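PDB 2QCV: 5-dehydro-2-deoxygluconokinase from Bacillus halodurans C-125, which probably phosphorylates 5-dehydro-2-deoxy-D-gluconate with ATP to give 6-phospho-5-dehydro-2-deoxy-D-gluconate, a step in the breakdown of myo-inositol. Local coordinates for residues I237-G242 with F247-A252; L280-S285 with L293-A298. One frame throughout, in Å; residues are numbered along the deposited sequence. Where two conformers were deposited one is given.

Contact 1 of 2, residues I237-G242 with F247-A252; sequences IVIKHG and FAYTKA
F247 and H241 meet at the turn end of the hairpin of strands 236-240 and 246-250: F247 turns the edge of its ring to the imidazole face in an offset T-shaped pair, planes at 86°, with F247 CD1 3.5 Å from H241 CD2. In both residues CG lies anti to the carbonyl carbon (chi1 -57° in F247, -61° in H241), which brings the rings together beside the I239-F247 rung. The backbone rungs are two antiparallel hydrogen-bonded pairs, I237 with Y249 and I239 with F247; in the second, I239 N gives F247 O a nearly straight bond of 2.7 Å. Y249 lies across I239 at about a right angle, its CE2 4.0 Å from I239 CD1. On the other face of the sheet, at the non-hydrogen-bonded pair, the small A248 leaves room for branched V238, with V238 CG2 3.9 Å from A248 CB. Beta-branched residues suit such an extended, buried strand. H241 NE2 and Y249 OH both hydrogen-bond to N222 ND2, so each ring packs by its carbons while its polar atom is engaged by helix 222-229. The hairpin is thus zipped by backbone polarity and flanked by apolar and aromatic packing, with the polar ring atoms tied to N222.

Contact 2 of 2, residues L280-S285 with L293-A298; sequences LYALIS and LKYGSA
Two consecutive helices of the PfkB (ribokinase-like) fold, 271-284 and 289-305, are joined by a short link and pack against each other; between residues 280-285 and 293-298 the side chain that bridges is Y295. Its ring reaches from the second helix to the first and meets two successive residues there. A282 CB sits 3.9 Å from Y295 CG and equally near Y295 CB, so the methyl lies at the root of the ring; alanine, with only a methyl, lets the ring come this close to the first helix. Farther out, the ring is met by Y281, and the two side chains cross obliquely, Y281 CE2 lying 3.9 Å from Y295 CE2. Y295 CE2 lies near the plane of the Y281 ring, at its edge, so this is carbon packing at a margin and not a stack. Y281 is placed by its first torsion, which sets CG anti to the backbone N (chi1 165°) and brings its CE2 edge up to Y295; V316, at the start of helix 316-325, touches the Y281 side chain as well. The hydroxyl of Y295 hydrogen-bonds to E320 OE2 on helix 316-325, giving this buried ring a polar tether to a third helix. A leucine in place of Y295 would probably leave E320 without this partner and open a gap beside A282 and Y281. Within the second helix, S297 OG donates to L293 O at 2.7 Å, while S297 N reaches the same oxygen from the opposite face of its carbonyl plane.

Overall arrangement
The two contacts follow one another along the chain, centres about 13 Å apart, and belong to different layers of the domain. Contact 1 joins neighbouring strands near one end of the main sheet; strand 255-258 lies beyond it, outermost in this chain's sheet on that side. It is partly buried. Contact 2 joins two helices and is buried. The layers meet at L293, whose CD2 lies 4.0 Å from V238 CG1 and likewise 4.0 Å from A248 CB, so helix 289-305 takes part in both settings: L293 faces the sheet, Y295 the helix before it. Backbone hydrogen bonds dominate between the strands, whereas segments 280-285 and 293-298, whose backbone bonds run within each helix, touch through side-chain carbon.

Contact 1 of 2, residues I237-G242 with F247-A252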
ATOM      1  N   ILE A 237       0.077   5.658  39.499  1.00 24.78           N
ATOM      2  CA  ILE A 237      -0.933   5.510  38.467  1.00 25.15           C
ATOM      3  C   ILE A 237      -1.989   6.560  38.722  1.00 28.97           C
ATOM      4  O   ILE A 237      -2.512   6.677  39.852  1.00 26.04           O
ATOM      5  CB  ILE A 237      -1.562   4.076  38.509  1.00 26.17           C
ATOM      6  CG1 ILE A 237      -0.483   3.013  38.305  1.00 26.30           C
ATOM      7  CG2 ILE A 237      -2.740   3.926  37.530  1.00 26.63           C
ATOM      8  CD1 ILE A 237      -0.897   1.586  38.622  1.00 26.92           C
ATOM      9  N   VAL A 238      -2.259   7.364  37.703  1.00 25.40           N
ATOM     10  CA  VAL A 238      -3.261   8.436  37.803  1.00 25.06           C
ATOM     11  C   VAL A 238      -4.442   8.138  36.891  1.00 26.76           C
ATOM     12  O   VAL A 238      -4.281   7.996  35.683  1.00 25.00           O
ATOM     13  CB  VAL A 238      -2.643   9.801  37.467  1.00 26.36           C
ATOM     14  CG1 VAL A 238      -3.718  10.887  37.544  1.00 25.52           C
ATOM     15  CG2 VAL A 238      -1.401  10.108  38.411  1.00 25.11           C
ATOM     16  N   ILE A 239      -5.629   7.982  37.464  1.00 24.74           N
ATOM     17  CA  ILE A 239      -6.806   7.585  36.698  1.00 25.32           C
ATOM     18  C   ILE A 239      -7.824   8.732  36.792  1.00 26.80           C
ATOM     19  O   ILE A 239      -8.247   9.096  37.893  1.00 26.00           O
ATOM     20  CB  ILE A 239      -7.446   6.237  37.210  1.00 24.75           C
ATOM     21  CG1 ILE A 239      -6.362   5.125  37.354  1.00 27.39           C
ATOM     22  CG2 ILE A 239      -8.645   5.799  36.308  1.00 24.75           C
ATOM     23  CD1 ILE A 239      -6.859   3.740  37.787  1.00 26.83           C
ATOM     24  N   LYS A 240      -8.171   9.311  35.644  1.00 25.47           N
ATOM     25  CA  LYS A 240      -9.046  10.494  35.577  1.00 26.02           C
ATOM     26  C   LYS A 240     -10.467  10.121  35.201  1.00 27.08           C
ATOM     27  O   LYS A 240     -10.715   9.284  34.307  1.00 28.59           O
ATOM     28  CB  LYS A 240      -8.503  11.474  34.557  1.00 26.40           C
ATOM     29  CG  LYS A 240      -7.019  11.826  34.796  1.00 26.51           C
ATOM     30  CD  LYS A 240      -6.506  12.674  33.674  1.00 29.43           C
ATOM     31  CE  LYS A 240      -6.168  11.894  32.436  1.00 33.54           C
ATOM     32  NZ  LYS A 240      -5.995  12.818  31.248  1.00 34.34           N
ATOM     33  N   HIS A 241     -11.408  10.745  35.892  1.00 26.68           N
ATOM     34  CA  HIS A 241     -12.829  10.458  35.723  1.00 24.56           C
ATOM     35  C   HIS A 241     -13.654  11.726  35.425  1.00 28.02           C
ATOM     36  O   HIS A 241     -14.834  11.836  35.807  1.00 27.50           O
ATOM     37  CB  HIS A 241     -13.375   9.777  36.961  1.00 26.20           C
ATOM     38  CG  HIS A 241     -12.731   8.460  37.297  1.00 26.52           C
ATOM     39  ND1 HIS A 241     -13.373   7.260  37.085  1.00 27.58           N
ATOM     40  CD2 HIS A 241     -11.524   8.150  37.828  1.00 27.88           C
ATOM     41  CE1 HIS A 241     -12.597   6.269  37.489  1.00 31.02           C
ATOM     42  NE2 HIS A 241     -11.474   6.779  37.962  1.00 27.24           N
ATOM     43  N   GLY A 242     -13.056  12.682  34.725  1.00 30.81           N
ATOM     44  CA  GLY A 242     -13.768  13.894  34.320  1.00 31.85           C
ATOM     45  C   GLY A 242     -14.338  14.629  35.525  1.00 30.08           C
ATOM     46  O   GLY A 242     -13.651  14.877  36.501  1.00 28.39           O
ATOM     47  N   PHE A 247      -7.853  10.323  40.506  1.00 24.47           N
ATOM     48  CA  PHE A 247      -7.325   9.515  41.615  1.00 26.16           C
ATOM     49  C   PHE A 247      -5.912   9.106  41.251  1.00 29.72           C
ATOM     50  O   PHE A 247      -5.655   8.673  40.095  1.00 29.48           O
ATOM     51  CB  PHE A 247      -8.240   8.327  41.836  1.00 27.73           C
ATOM     52  CG  PHE A 247      -9.665   8.738  42.101  1.00 32.85           C
ATOM     53  CD1 PHE A 247     -10.523   9.029  41.045  1.00 33.85           C
ATOM     54  CD2 PHE A 247     -10.133   8.889  43.399  1.00 35.96           C
ATOM     55  CE1 PHE A 247     -11.827   9.449  41.287  1.00 37.17           C
ATOM     56  CE2 PHE A 247     -11.414   9.321  43.644  1.00 38.99           C
ATOM     57  CZ  PHE A 247     -12.272   9.582  42.587  1.00 36.28           C
ATOM     58  N   ALA A 248      -4.982   9.297  42.176  1.00 25.53           N
ATOM     59  CA  ALA A 248      -3.627   8.835  42.002  1.00 25.99           C
ATOM     60  C   ALA A 248      -3.355   7.771  43.050  1.00 27.34           C
ATOM     61  O   ALA A 248      -3.751   7.914  44.243  1.00 28.08           O
ATOM     62  CB  ALA A 248      -2.651   9.989  42.153  1.00 24.42           C
ATOM     63  N   TYR A 249      -2.662   6.728  42.629  1.00 26.03           N
ATOM     64  CA  TYR A 249      -2.348   5.576  43.483  1.00 27.00           C
ATOM     65  C   TYR A 249      -0.846   5.284  43.424  1.00 27.72           C
ATOM     66  O   TYR A 249      -0.289   5.290  42.348  1.00 27.59           O
ATOM     67  CB  TYR A 249      -3.087   4.347  42.945  1.00 28.93           C
ATOM     68  CG  TYR A 249      -4.593   4.507  42.814  1.00 26.92           C
ATOM     69  CD1 TYR A 249      -5.424   4.244  43.896  1.00 29.10           C
ATOM     70  CD2 TYR A 249      -5.164   4.957  41.636  1.00 29.38           C
ATOM     71  CE1 TYR A 249      -6.805   4.383  43.810  1.00 29.48           C
ATOM     72  CE2 TYR A 249      -6.521   5.085  41.505  1.00 25.54           C
ATOM     73  CZ  TYR A 249      -7.353   4.793  42.608  1.00 28.56           C
ATOM     74  OH  TYR A 249      -8.681   4.946  42.517  1.00 26.57           O
ATOM     75  N   THR A 250      -0.220   5.009  44.563  1.00 26.55           N
ATOM     76  CA  THR A 250       1.212   4.696  44.644  1.00 26.78           C
ATOM     77  C   THR A 250       1.406   3.223  44.983  1.00 27.68           C
ATOM     78  O   THR A 250       0.534   2.584  45.602  1.00 29.02           O
ATOM     79  CB  THR A 250       1.938   5.561  45.704  1.00 31.67           C
ATOM     80  OG1 THR A 250       1.501   5.171  47.013  1.00 25.88           O
ATOM     81  CG2 THR A 250       1.659   7.021  45.443  1.00 33.73           C
ATOM     82  N   LYS A 251       2.545   2.683  44.559  1.00 27.91           N
ATOM     83  CA  LYS A 251       2.861   1.293  44.772  1.00 29.95           C
ATOM     84  C   LYS A 251       2.960   0.990  46.290  1.00 32.07           C
ATOM     85  O   LYS A 251       2.631  -0.098  46.729  1.00 32.94           O
ATOM     86  CB  LYS A 251       4.180   0.935  44.095  1.00 30.83           C
ATOM     87  CG  LYS A 251       4.471  -0.555  44.311  1.00 34.29           C
ATOM     88  CD  LYS A 251       5.600  -1.128  43.531  1.00 41.06           C
ATOM     89  CE  LYS A 251       5.388  -2.678  43.415  1.00 43.82           C
ATOM     90  NZ  LYS A 251       6.165  -3.270  42.328  1.00 61.17           N
ATOM     91  N   ALA A 252       3.374   1.986  47.061  1.00 32.36           N
ATOM     92  CA  ALA A 252       3.406   1.934  48.544  1.00 33.51           C
ATOM     93  C   ALA A 252       2.028   1.770  49.177  1.00 34.60           C
ATOM     94  O   ALA A 252       1.930   1.415  50.329  1.00 34.73           O
ATOM     95  CB  ALA A 252       4.079   3.214  49.104  1.00 33.29           C
TER

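Contact 2 of 2, residues L280-S285 with L293-A298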
ATOM      1  N   LEU A 280       2.639  17.176  36.043  1.00 28.15           N
ATOM      2  CA  LEU A 280       4.070  16.898  36.090  1.00 26.20           C
ATOM      3  C   LEU A 280       4.870  18.071  36.612  1.00 28.93           C
ATOM      4  O   LEU A 280       5.819  17.895  37.362  1.00 29.27           O
ATOM      5  CB  LEU A 280       4.607  16.480  34.731  1.00 29.21           C
ATOM      6  CG  LEU A 280       4.038  15.146  34.205  1.00 29.40           C
ATOM      7  CD1 LEU A 280       4.406  14.943  32.694  1.00 32.14           C
ATOM      8  CD2 LEU A 280       4.536  14.012  35.104  1.00 27.84           C
ATOM      9  N   TYR A 281       4.524  19.278  36.197  1.00 27.22           N
ATOM     10  CA  TYR A 281       5.162  20.450  36.801  1.00 28.24           C
ATOM     11  C   TYR A 281       5.095  20.420  38.320  1.00 28.48           C
ATOM     12  O   TYR A 281       6.100  20.668  39.015  1.00 26.02           O
ATOM     13  CB  TYR A 281       4.531  21.734  36.278  1.00 29.00           C
ATOM     14  CG  TYR A 281       4.870  22.952  37.093  1.00 29.81           C
ATOM     15  CD1 TYR A 281       6.001  23.708  36.806  1.00 32.76           C
ATOM     16  CD2 TYR A 281       4.046  23.366  38.129  1.00 30.34           C
ATOM     17  CE1 TYR A 281       6.314  24.869  37.561  1.00 32.11           C
ATOM     18  CE2 TYR A 281       4.365  24.492  38.915  1.00 33.25           C
ATOM     19  CZ  TYR A 281       5.486  25.249  38.594  1.00 34.66           C
ATOM     20  OH  TYR A 281       5.783  26.362  39.332  1.00 38.52           O
ATOM     21  N   ALA A 282       3.910  20.137  38.860  1.00 26.69           N
ATOM     22  CA  ALA A 282       3.760  20.113  40.314  1.00 28.22           C
ATOM     23  C   ALA A 282       4.615  19.046  40.971  1.00 26.88           C
ATOM     24  O   ALA A 282       5.225  19.278  42.040  1.00 27.47           O
ATOM     25  CB  ALA A 282       2.265  19.943  40.712  1.00 28.72           C
ATOM     26  N   LEU A 283       4.617  17.839  40.391  1.00 26.03           N
ATOM     27  CA  LEU A 283       5.420  16.721  40.885  0.50 27.56           C
ATOM     28  C   LEU A 283       6.926  17.051  40.901  1.00 28.33           C
ATOM     29  O   LEU A 283       7.595  16.859  41.904  1.00 31.61           O
ATOM     30  CB  LEU A 283       5.160  15.479  40.025  0.50 28.71           C
ATOM     31  CG  LEU A 283       5.299  14.111  40.674  0.50 26.58           C
ATOM     32  CD1 LEU A 283       4.281  13.938  41.814  0.50 30.74           C
ATOM     33  CD2 LEU A 283       5.100  13.070  39.611  0.50 26.76           C
ATOM     34  N   ILE A 284       7.430  17.519  39.765  1.00 30.27           N
ATOM     35  CA  ILE A 284       8.850  17.945  39.561  1.00 29.54           C
ATOM     36  C   ILE A 284       9.234  19.060  40.532  1.00 30.82           C
ATOM     37  O   ILE A 284      10.366  19.082  40.999  1.00 30.10           O
ATOM     38  CB  ILE A 284       9.073  18.456  38.093  1.00 31.11           C
ATOM     39  CG1 ILE A 284       9.120  17.271  37.132  1.00 37.57           C
ATOM     40  CG2 ILE A 284      10.379  19.245  37.934  1.00 36.44           C
ATOM     41  CD1 ILE A 284       8.906  17.673  35.716  1.00 35.79           C
ATOM     42  N   SER A 285       8.260  19.916  40.873  1.00 28.82           N
ATOM     43  CA  SER A 285       8.443  21.066  41.765  0.50 29.26           C
ATOM     44  C   SER A 285       8.244  20.733  43.236  1.00 29.31           C
ATOM     45  O   SER A 285       8.206  21.613  44.060  1.00 30.01           O
ATOM     46  CB  SER A 285       7.466  22.174  41.393  0.50 28.90           C
ATOM     47  OG  SER A 285       7.737  22.666  40.111  0.50 28.93           O
ATOM     48  N   LEU A 293      -2.445  16.822  41.576  1.00 26.17           N
ATOM     49  CA  LEU A 293      -3.780  16.595  41.016  1.00 25.32           C
ATOM     50  C   LEU A 293      -4.577  17.904  40.842  1.00 26.47           C
ATOM     51  O   LEU A 293      -5.307  18.052  39.844  1.00 25.30           O
ATOM     52  CB  LEU A 293      -4.548  15.584  41.868  1.00 25.80           C
ATOM     53  CG  LEU A 293      -4.044  14.144  41.948  1.00 25.15           C
ATOM     54  CD1 LEU A 293      -4.833  13.370  43.061  1.00 27.65           C
ATOM     55  CD2 LEU A 293      -4.139  13.404  40.576  1.00 22.95           C
ATOM     56  N   LYS A 294      -4.400  18.860  41.762  1.00 26.41           N
ATOM     57  CA  LYS A 294      -5.098  20.149  41.654  1.00 26.19           C
ATOM     58  C   LYS A 294      -4.531  20.976  40.514  1.00 25.73           C
ATOM     59  O   LYS A 294      -5.264  21.613  39.759  1.00 26.08           O
ATOM     60  CB  LYS A 294      -4.964  20.938  42.946  1.00 27.04           C
ATOM     61  CG  LYS A 294      -5.499  20.233  44.170  1.00 25.19           C
ATOM     62  CD  LYS A 294      -5.573  21.132  45.406  1.00 26.22           C
ATOM     63  CE  LYS A 294      -5.823  20.306  46.691  1.00 28.72           C
ATOM     64  NZ  LYS A 294      -7.033  19.445  46.555  1.00 25.06           N
ATOM     65  N   TYR A 295      -3.207  20.983  40.384  1.00 24.63           N
ATOM     66  CA  TYR A 295      -2.575  21.653  39.270  1.00 25.05           C
ATOM     67  C   TYR A 295      -3.051  21.111  37.927  1.00 26.17           C
ATOM     68  O   TYR A 295      -3.343  21.904  37.061  1.00 24.84           O
ATOM     69  CB  TYR A 295      -1.047  21.581  39.370  1.00 24.11           C
ATOM     70  CG  TYR A 295      -0.459  22.659  40.239  1.00 26.68           C
ATOM     71  CD1 TYR A 295      -0.574  22.609  41.646  1.00 29.23           C
ATOM     72  CD2 TYR A 295       0.255  23.714  39.680  1.00 28.11           C
ATOM     73  CE1 TYR A 295      -0.021  23.580  42.430  1.00 31.21           C
ATOM     74  CE2 TYR A 295       0.826  24.738  40.502  1.00 31.45           C
ATOM     75  CZ  TYR A 295       0.677  24.644  41.867  1.00 34.26           C
ATOM     76  OH  TYR A 295       1.204  25.596  42.714  1.00 34.75           O
ATOM     77  N   GLY A 296      -3.148  19.792  37.763  1.00 24.34           N
ATOM     78  CA  GLY A 296      -3.570  19.223  36.483  1.00 26.01           C
ATOM     79  C   GLY A 296      -5.023  19.607  36.208  1.00 26.82           C
ATOM     80  O   GLY A 296      -5.379  20.039  35.105  1.00 26.46           O
ATOM     81  N   SER A 297      -5.854  19.474  37.229  1.00 25.56           N
ATOM     82  CA  SER A 297      -7.255  19.795  37.072  1.00 26.51           C
ATOM     83  C   SER A 297      -7.507  21.274  36.783  1.00 27.11           C
ATOM     84  O   SER A 297      -8.333  21.616  35.920  1.00 25.75           O
ATOM     85  CB  SER A 297      -8.041  19.370  38.320  1.00 26.50           C
ATOM     86  OG  SER A 297      -7.727  18.058  38.676  1.00 31.62           O
ATOM     87  N   ALA A 298      -6.814  22.160  37.485  1.00 26.30           N
ATOM     88  CA  ALA A 298      -6.977  23.593  37.256  1.00 27.17           C
ATOM     89  C   ALA A 298      -6.534  23.998  35.840  1.00 28.28           C
ATOM     90  O   ALA A 298      -7.192  24.795  35.148  1.00 26.98           O
ATOM     91  CB  ALA A 298      -6.198  24.405  38.360  1.00 24.56           C
TER